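PDB 2PLC: phosphatidylinositol-specific phospholipase C from Listeria monocytogenes, which belongs to the phosphatidylinositol-specific phospholipase C family and carries an X domain of the TIM-barrel type. Local coordinates for residues Thr225-Val237 and Ile254-Lys266. Residues are numbered along the deposited sequence; the frame is centred on the assembly and turned at random.
Sequences TPRQYAAALNNKV and ILIMDFPEKQTIK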
ATOM      1  N   THR A 225      -0.517 -20.634   6.350  1.00 18.84           N
ATOM      2  CA  THR A 225      -0.825 -19.859   5.153  1.00 19.81           C
ATOM      3  C   THR A 225      -1.202 -18.409   5.450  1.00 22.90           C
ATOM      4  O   THR A 225      -1.525 -18.070   6.588  1.00 21.69           O
ATOM      5  CB  THR A 225      -1.998 -20.493   4.366  1.00 18.78           C
ATOM      6  OG1 THR A 225      -3.210 -20.389   5.130  1.00 15.58           O
ATOM      7  CG2 THR A 225      -1.711 -21.950   4.065  1.00 21.14           C
ATOM      8  N   PRO A 226      -1.156 -17.530   4.424  1.00 23.30           N
ATOM      9  CA  PRO A 226      -1.516 -16.122   4.626  1.00 20.06           C
ATOM     10  C   PRO A 226      -2.916 -16.010   5.229  1.00 14.67           C
ATOM     11  O   PRO A 226      -3.157 -15.171   6.093  1.00 19.34           O
ATOM     12  CB  PRO A 226      -1.474 -15.557   3.206  1.00 17.26           C
ATOM     13  CG  PRO A 226      -0.354 -16.341   2.581  1.00 19.05           C
ATOM     14  CD  PRO A 226      -0.637 -17.748   3.057  1.00 18.38           C
ATOM     15  N   ARG A 227      -3.820 -16.887   4.797  1.00 19.66           N
ATOM     16  CA  ARG A 227      -5.195 -16.895   5.286  1.00 17.01           C
ATOM     17  C   ARG A 227      -5.251 -17.202   6.785  1.00 17.18           C
ATOM     18  O   ARG A 227      -6.030 -16.596   7.515  1.00 14.60           O
ATOM     19  CB  ARG A 227      -6.026 -17.914   4.500  1.00 24.44           C
ATOM     20  CG  ARG A 227      -7.419 -18.165   5.053  1.00 27.36           C
ATOM     21  CD  ARG A 227      -8.439 -17.186   4.519  1.00 41.80           C
ATOM     22  NE  ARG A 227      -8.812 -17.483   3.137  1.00 50.27           N
ATOM     23  CZ  ARG A 227      -9.893 -16.993   2.530  1.00 56.93           C
ATOM     24  NH1 ARG A 227     -10.718 -16.178   3.183  1.00 54.27           N
ATOM     25  NH2 ARG A 227     -10.142 -17.304   1.262  1.00 49.63           N
ATOM     26  N   GLN A 228      -4.416 -18.133   7.237  1.00 13.39           N
ATOM     27  CA  GLN A 228      -4.378 -18.501   8.649  1.00 14.87           C
ATOM     28  C   GLN A 228      -3.830 -17.374   9.526  1.00 20.21           C
ATOM     29  O   GLN A 228      -4.410 -17.063  10.565  1.00 22.15           O
ATOM     30  CB  GLN A 228      -3.564 -19.771   8.852  1.00 11.75           C
ATOM     31  CG  GLN A 228      -4.231 -21.002   8.274  1.00 19.69           C
ATOM     32  CD  GLN A 228      -3.362 -22.228   8.398  1.00 21.46           C
ATOM     33  OE1 GLN A 228      -2.308 -22.320   7.770  1.00 22.86           O
ATOM     34  NE2 GLN A 228      -3.789 -23.174   9.225  1.00 23.74           N
ATOM     35  N   TYR A 229      -2.737 -16.750   9.094  1.00 16.47           N
ATOM     36  CA  TYR A 229      -2.138 -15.644   9.838  1.00 15.30           C
ATOM     37  C   TYR A 229      -3.121 -14.490  10.013  1.00 19.74           C
ATOM     38  O   TYR A 229      -3.242 -13.930  11.105  1.00 24.09           O
ATOM     39  CB  TYR A 229      -0.904 -15.111   9.114  1.00  8.14           C
ATOM     40  CG  TYR A 229       0.403 -15.755   9.510  1.00 15.35           C
ATOM     41  CD1 TYR A 229       1.009 -15.448  10.730  1.00 11.43           C
ATOM     42  CD2 TYR A 229       1.056 -16.644   8.653  1.00 15.04           C
ATOM     43  CE1 TYR A 229       2.233 -16.006  11.088  1.00 11.22           C
ATOM     44  CE2 TYR A 229       2.285 -17.210   9.005  1.00 13.51           C
ATOM     45  CZ  TYR A 229       2.865 -16.883  10.224  1.00 15.64           C
ATOM     46  OH  TYR A 229       4.080 -17.434  10.582  1.00 20.15           O
ATOM     47  N   ALA A 230      -3.803 -14.133   8.924  1.00 14.50           N
ATOM     48  CA  ALA A 230      -4.767 -13.037   8.917  1.00 15.54           C
ATOM     49  C   ALA A 230      -5.935 -13.301   9.852  1.00 16.25           C
ATOM     50  O   ALA A 230      -6.405 -12.392  10.537  1.00 20.97           O
ATOM     51  CB  ALA A 230      -5.271 -12.789   7.498  1.00 14.93           C
ATOM     52  N   ALA A 231      -6.393 -14.549   9.879  1.00 20.44           N
ATOM     53  CA  ALA A 231      -7.500 -14.945  10.744  1.00 20.33           C
ATOM     54  C   ALA A 231      -7.126 -14.782  12.218  1.00 21.28           C
ATOM     55  O   ALA A 231      -7.975 -14.478  13.054  1.00 22.72           O
ATOM     56  CB  ALA A 231      -7.898 -16.374  10.456  1.00 21.55           C
ATOM     57  N   ALA A 232      -5.846 -14.961  12.531  1.00 18.78           N
ATOM     58  CA  ALA A 232      -5.379 -14.814  13.905  1.00 16.39           C
ATOM     59  C   ALA A 232      -5.064 -13.368  14.262  1.00 21.37           C
ATOM     60  O   ALA A 232      -5.485 -12.881  15.309  1.00 26.52           O
ATOM     61  CB  ALA A 232      -4.142 -15.673  14.130  1.00 17.02           C
ATOM     62  N   LEU A 233      -4.392 -12.675  13.341  1.00 16.85           N
ATOM     63  CA  LEU A 233      -3.931 -11.306  13.539  1.00 16.05           C
ATOM     64  C   LEU A 233      -4.819 -10.088  13.310  1.00 21.08           C
ATOM     65  O   LEU A 233      -4.779  -9.149  14.113  1.00 25.69           O
ATOM     66  CB  LEU A 233      -2.624 -11.107  12.779  1.00 15.37           C
ATOM     67  CG  LEU A 233      -1.447 -11.903  13.336  1.00 15.16           C
ATOM     68  CD1 LEU A 233      -0.339 -12.024  12.312  1.00  8.51           C
ATOM     69  CD2 LEU A 233      -0.961 -11.243  14.603  1.00 13.12           C
ATOM     70  N   ASN A 234      -5.578 -10.062  12.218  1.00 22.04           N
ATOM     71  CA  ASN A 234      -6.422  -8.904  11.912  1.00 18.25           C
ATOM     72  C   ASN A 234      -7.320  -8.458  13.055  1.00 18.78           C
ATOM     73  O   ASN A 234      -7.439  -7.264  13.321  1.00 27.01           O
ATOM     74  CB  ASN A 234      -7.254  -9.143  10.650  1.00 19.45           C
ATOM     75  CG  ASN A 234      -6.407  -9.198   9.391  1.00 20.74           C
ATOM     76  OD1 ASN A 234      -5.202  -8.960   9.427  1.00 15.00           O
ATOM     77  ND2 ASN A 234      -7.042  -9.511   8.267  1.00 18.81           N
ATOM     78  N   ASN A 235      -7.928  -9.415  13.747  1.00 24.09           N
ATOM     79  CA  ASN A 235      -8.808  -9.112  14.871  1.00 24.42           C
ATOM     80  C   ASN A 235      -8.042  -8.541  16.062  1.00 26.47           C
ATOM     81  O   ASN A 235      -8.501  -7.603  16.719  1.00 31.25           O
ATOM     82  CB  ASN A 235      -9.569 -10.364  15.297  1.00 41.62           C
ATOM     83  CG  ASN A 235     -11.050 -10.238  15.058  1.00 62.25           C
ATOM     84  OD1 ASN A 235     -11.824 -10.069  16.001  1.00 72.40           O
ATOM     85  ND2 ASN A 235     -11.456 -10.289  13.790  1.00 65.54           N
ATOM     86  N   LYS A 236      -6.875  -9.119  16.338  1.00 19.32           N
ATOM     87  CA  LYS A 236      -6.044  -8.666  17.441  1.00 20.07           C
ATOM     88  C   LYS A 236      -5.618  -7.231  17.186  1.00 22.75           C
ATOM     89  O   LYS A 236      -5.665  -6.395  18.088  1.00 22.88           O
ATOM     90  CB  LYS A 236      -4.823  -9.569  17.599  1.00 17.47           C
ATOM     91  CG  LYS A 236      -5.168 -10.957  18.088  1.00 27.70           C
ATOM     92  CD  LYS A 236      -3.958 -11.889  18.083  1.00 29.83           C
ATOM     93  CE  LYS A 236      -2.913 -11.468  19.093  1.00 30.99           C
ATOM     94  NZ  LYS A 236      -3.481 -11.421  20.467  1.00 35.18           N
ATOM     95  N   VAL A 237      -5.229  -6.949  15.944  1.00 20.23           N
ATOM     96  CA  VAL A 237      -4.804  -5.607  15.557  1.00 19.74           C
ATOM     97  C   VAL A 237      -5.987  -4.637  15.596  1.00 18.88           C
ATOM     98  O   VAL A 237      -5.838  -3.481  15.979  1.00 22.40           O
ATOM     99  CB  VAL A 237      -4.160  -5.611  14.151  1.00 22.49           C
ATOM    100  CG1 VAL A 237      -3.866  -4.186  13.693  1.00 25.44           C
ATOM    101  CG2 VAL A 237      -2.875  -6.427  14.174  1.00 13.67           C
ATOM    102  N   ILE A 254       0.599   3.223   8.116  1.00 16.81           N
ATOM    103  CA  ILE A 254      -0.051   2.321   7.171  1.00 14.30           C
ATOM    104  C   ILE A 254      -0.063   0.874   7.657  1.00 11.01           C
ATOM    105  O   ILE A 254       0.989   0.251   7.821  1.00 12.40           O
ATOM    106  CB  ILE A 254       0.637   2.392   5.797  1.00 12.01           C
ATOM    107  CG1 ILE A 254       0.741   3.853   5.352  1.00 10.64           C
ATOM    108  CG2 ILE A 254      -0.159   1.590   4.772  1.00 12.45           C
ATOM    109  CD1 ILE A 254       1.649   4.076   4.186  1.00 14.55           C
ATOM    110  N   LEU A 255      -1.263   0.362   7.906  1.00  7.91           N
ATOM    111  CA  LEU A 255      -1.465  -1.008   8.372  1.00 11.42           C
ATOM    112  C   LEU A 255      -1.803  -1.855   7.148  1.00 14.48           C
ATOM    113  O   LEU A 255      -2.910  -1.782   6.606  1.00 16.38           O
ATOM    114  CB  LEU A 255      -2.580  -1.046   9.427  1.00 11.87           C
ATOM    115  CG  LEU A 255      -2.287  -0.175  10.668  1.00 18.25           C
ATOM    116  CD1 LEU A 255      -3.439  -0.212  11.657  1.00 12.59           C
ATOM    117  CD2 LEU A 255      -1.000  -0.642  11.340  1.00 17.13           C
ATOM    118  N   ILE A 256      -0.818  -2.641   6.719  1.00 13.23           N
ATOM    119  CA  ILE A 256      -0.896  -3.478   5.525  1.00 11.37           C
ATOM    120  C   ILE A 256      -1.329  -4.917   5.827  1.00 15.79           C
ATOM    121  O   ILE A 256      -0.586  -5.684   6.442  1.00 19.68           O
ATOM    122  CB  ILE A 256       0.469  -3.433   4.800  1.00 10.60           C
ATOM    123  CG1 ILE A 256       0.962  -1.976   4.745  1.00  6.58           C
ATOM    124  CG2 ILE A 256       0.341  -3.964   3.396  1.00  7.99           C
ATOM    125  CD1 ILE A 256       2.362  -1.820   4.257  1.00 10.86           C
ATOM    126  N   MET A 257      -2.495  -5.297   5.304  1.00 15.99           N
ATOM    127  CA  MET A 257      -3.075  -6.607   5.579  1.00 13.71           C
ATOM    128  C   MET A 257      -3.402  -7.551   4.422  1.00 19.99           C
ATOM    129  O   MET A 257      -3.490  -7.155   3.251  1.00 16.71           O
ATOM    130  CB  MET A 257      -4.383  -6.404   6.357  1.00 15.35           C
ATOM    131  CG  MET A 257      -4.296  -5.451   7.531  1.00 14.08           C
ATOM    132  SD  MET A 257      -5.904  -4.879   8.068  1.00 22.55           S
ATOM    133  CE  MET A 257      -6.166  -3.508   6.927  1.00 21.64           C
ATOM    134  N   ASP A 258      -3.588  -8.814   4.799  1.00 14.54           N
ATOM    135  CA  ASP A 258      -4.013  -9.887   3.908  1.00 14.78           C
ATOM    136  C   ASP A 258      -5.445 -10.110   4.382  1.00 17.46           C
ATOM    137  O   ASP A 258      -5.721  -9.989   5.578  1.00 18.61           O
ATOM    138  CB  ASP A 258      -3.249 -11.184   4.172  1.00 12.58           C
ATOM    139  CG  ASP A 258      -1.877 -11.202   3.553  1.00 16.86           C
ATOM    140  OD1 ASP A 258      -1.634 -10.461   2.575  1.00 18.97           O
ATOM    141  OD2 ASP A 258      -1.040 -11.989   4.042  1.00 17.89           O
ATOM    142  N   PHE A 259      -6.352 -10.382   3.446  1.00 20.58           N
ATOM    143  CA  PHE A 259      -7.759 -10.645   3.750  1.00 18.18           C
ATOM    144  C   PHE A 259      -8.424  -9.694   4.758  1.00 18.86           C
ATOM    145  O   PHE A 259      -9.020 -10.139   5.740  1.00 18.45           O
ATOM    146  CB  PHE A 259      -7.926 -12.092   4.239  1.00 16.22           C
ATOM    147  CG  PHE A 259      -7.480 -13.126   3.250  1.00 14.21           C
ATOM    148  CD1 PHE A 259      -8.289 -13.471   2.177  1.00 13.82           C
ATOM    149  CD2 PHE A 259      -6.268 -13.784   3.412  1.00  9.50           C
ATOM    150  CE1 PHE A 259      -7.898 -14.462   1.281  1.00 16.37           C
ATOM    151  CE2 PHE A 259      -5.869 -14.771   2.527  1.00 10.87           C
ATOM    152  CZ  PHE A 259      -6.685 -15.115   1.457  1.00 14.04           C
ATOM    153  N   PRO A 260      -8.329  -8.373   4.537  1.00 18.38           N
ATOM    154  CA  PRO A 260      -8.965  -7.473   5.499  1.00 20.80           C
ATOM    155  C   PRO A 260     -10.477  -7.471   5.361  1.00 22.22           C
ATOM    156  O   PRO A 260     -11.006  -7.550   4.255  1.00 24.52           O
ATOM    157  CB  PRO A 260      -8.392  -6.116   5.112  1.00 23.97           C
ATOM    158  CG  PRO A 260      -8.225  -6.245   3.621  1.00 16.47           C
ATOM    159  CD  PRO A 260      -7.615  -7.614   3.496  1.00 15.16           C
ATOM    160  N   GLU A 261     -11.170  -7.415   6.493  1.00 24.41           N
ATOM    161  CA  GLU A 261     -12.627  -7.364   6.497  1.00 26.36           C
ATOM    162  C   GLU A 261     -13.089  -5.910   6.476  1.00 27.64           C
ATOM    163  O   GLU A 261     -12.374  -5.016   6.934  1.00 26.56           O
ATOM    164  CB  GLU A 261     -13.181  -8.073   7.727  1.00 25.61           C
ATOM    165  CG  GLU A 261     -12.907  -9.555   7.722  1.00 40.63           C
ATOM    166  CD  GLU A 261     -13.602 -10.271   8.850  1.00 56.45           C
ATOM    167  OE1 GLU A 261     -13.149 -10.138  10.012  1.00 66.57           O
ATOM    168  OE2 GLU A 261     -14.606 -10.964   8.573  1.00 62.10           O
ATOM    169  N   LYS A 262     -14.277  -5.685   5.919  1.00 27.60           N
ATOM    170  CA  LYS A 262     -14.870  -4.349   5.815  1.00 29.04           C
ATOM    171  C   LYS A 262     -14.875  -3.636   7.166  1.00 25.13           C
ATOM    172  O   LYS A 262     -14.629  -2.433   7.245  1.00 25.09           O
ATOM    173  CB  LYS A 262     -16.315  -4.455   5.321  1.00 34.05           C
ATOM    174  CG  LYS A 262     -16.520  -5.186   4.004  1.00 33.75           C
ATOM    175  CD  LYS A 262     -16.413  -4.256   2.809  1.00 44.36           C
ATOM    176  CE  LYS A 262     -16.972  -4.906   1.548  1.00 42.13           C
ATOM    177  NZ  LYS A 262     -18.439  -5.161   1.652  1.00 51.49           N
ATOM    178  N   GLN A 263     -15.168  -4.401   8.216  1.00 27.57           N
ATOM    179  CA  GLN A 263     -15.237  -3.920   9.601  1.00 29.24           C
ATOM    180  C   GLN A 263     -13.893  -3.381  10.085  1.00 29.71           C
ATOM    181  O   GLN A 263     -13.806  -2.279  10.638  1.00 23.12           O
ATOM    182  CB  GLN A 263     -15.670  -5.079  10.508  1.00 45.24           C
ATOM    183  CG  GLN A 263     -15.778  -4.754  11.989  1.00 59.82           C
ATOM    184  CD  GLN A 263     -17.127  -4.176  12.363  1.00 71.46           C
ATOM    185  OE1 GLN A 263     -17.488  -3.079  11.931  1.00 76.04           O
ATOM    186  NE2 GLN A 263     -17.884  -4.918  13.171  1.00 69.88           N
ATOM    187  N   THR A 264     -12.852  -4.185   9.882  1.00 23.93           N
ATOM    188  CA  THR A 264     -11.497  -3.836  10.288  1.00 25.18           C
ATOM    189  C   THR A 264     -11.018  -2.575   9.577  1.00 22.55           C
ATOM    190  O   THR A 264     -10.383  -1.718  10.187  1.00 27.86           O
ATOM    191  CB  THR A 264     -10.514  -4.984   9.982  1.00 23.43           C
ATOM    192  OG1 THR A 264     -11.062  -6.222  10.449  1.00 27.36           O
ATOM    193  CG2 THR A 264      -9.184  -4.744  10.673  1.00 23.63           C
ATOM    194  N   ILE A 265     -11.320  -2.473   8.287  1.00 19.57           N
ATOM    195  CA  ILE A 265     -10.922  -1.321   7.488  1.00 17.71           C
ATOM    196  C   ILE A 265     -11.571  -0.042   8.023  1.00 22.75           C
ATOM    197  O   ILE A 265     -10.907   0.989   8.158  1.00 25.75           O
ATOM    198  CB  ILE A 265     -11.284  -1.529   5.999  1.00 18.50           C
ATOM    199  CG1 ILE A 265     -10.541  -2.751   5.451  1.00  9.06           C
ATOM    200  CG2 ILE A 265     -10.931  -0.287   5.184  1.00 10.79           C
ATOM    201  CD1 ILE A 265     -11.041  -3.233   4.095  1.00 16.18           C
ATOM    202  N   LYS A 266     -12.857  -0.123   8.361  1.00 23.64           N
ATOM    203  CA  LYS A 266     -13.586   1.027   8.889  1.00 29.93           C
ATOM    204  C   LYS A 266     -13.022   1.508  10.220  1.00 25.55           C
ATOM    205  O   LYS A 266     -12.872   2.706  10.443  1.00 33.45           O
ATOM    206  CB  LYS A 266     -15.073   0.699   9.073  1.00 35.67           C
ATOM    207  CG  LYS A 266     -15.909   0.755   7.806  1.00 44.91           C
ATOM    208  CD  LYS A 266     -17.386   0.587   8.134  1.00 53.12           C
ATOM    209  CE  LYS A 266     -18.260   0.667   6.892  1.00 59.45           C
ATOM    210  NZ  LYS A 266     -19.708   0.512   7.223  1.00 66.40           N
TER
HETATM  211  O   HOH W   1      -1.370 -12.970   6.500  1.00 14.48           O
HETATM  212  O   HOH W   2      -3.213  -9.425   7.505  1.00 11.01           O
HETATM  213  O   HOH W   3     -10.108  -8.619   9.054  1.00 36.06           O
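A230 and D258 have the nearest CA atoms, 6.0 Å apart, and one helical turn on N234 faces P260 at 7.0 Å between CA atoms. The first turns of helix 226-246 thus lie against the chain as it leaves strand 253-257, turns at F259, whose phi and psi are both positive, and enters helix 262-269. N234 bridges the two backbones: its ND2 donates to D258 O (3.0 Å, N-H...O 169°), and the acceptor lies close to the amide plane. CG anti to the carbonyl carbon (chi1 -68°) sends this amide toward the turn. Its other end, OD1, receives a bond from a water that in turn accepts from D258 N, so N234 meets the carbonyl of D258 directly and its N-H through water. A second water accepts from N234 ND2 and E261 N and donates to T264 OG1, tying in the start of the next helix; T264 OG1 also bonds to E238. Helix 226-246 is the connection of a beta-alpha-beta unit between parallel strands 212-216 and 253-257, as expected of a TIM-barrel-type fold, the clan to which this family belongs, and the contact lies where its N-terminal end meets the C-terminal end of the second strand. Here a third water donates to P226 O and to D258 OD2 (2.7 Å from the water oxygen), while D258 OD1 bonds to H25. A230 CB packs against the carbonyl oxygen of D258, CB to O 3.4 Å. Farther out, R227 folds over F259: bends at chi2 and chi3 lay the guanidinium flat on the ring, centres 4.0 Å apart, in an off-centre cation-pi stack, with CD over the same face as a CH-pi contact. P226 C and A230 CB lie at the edge of that ring, near its plane.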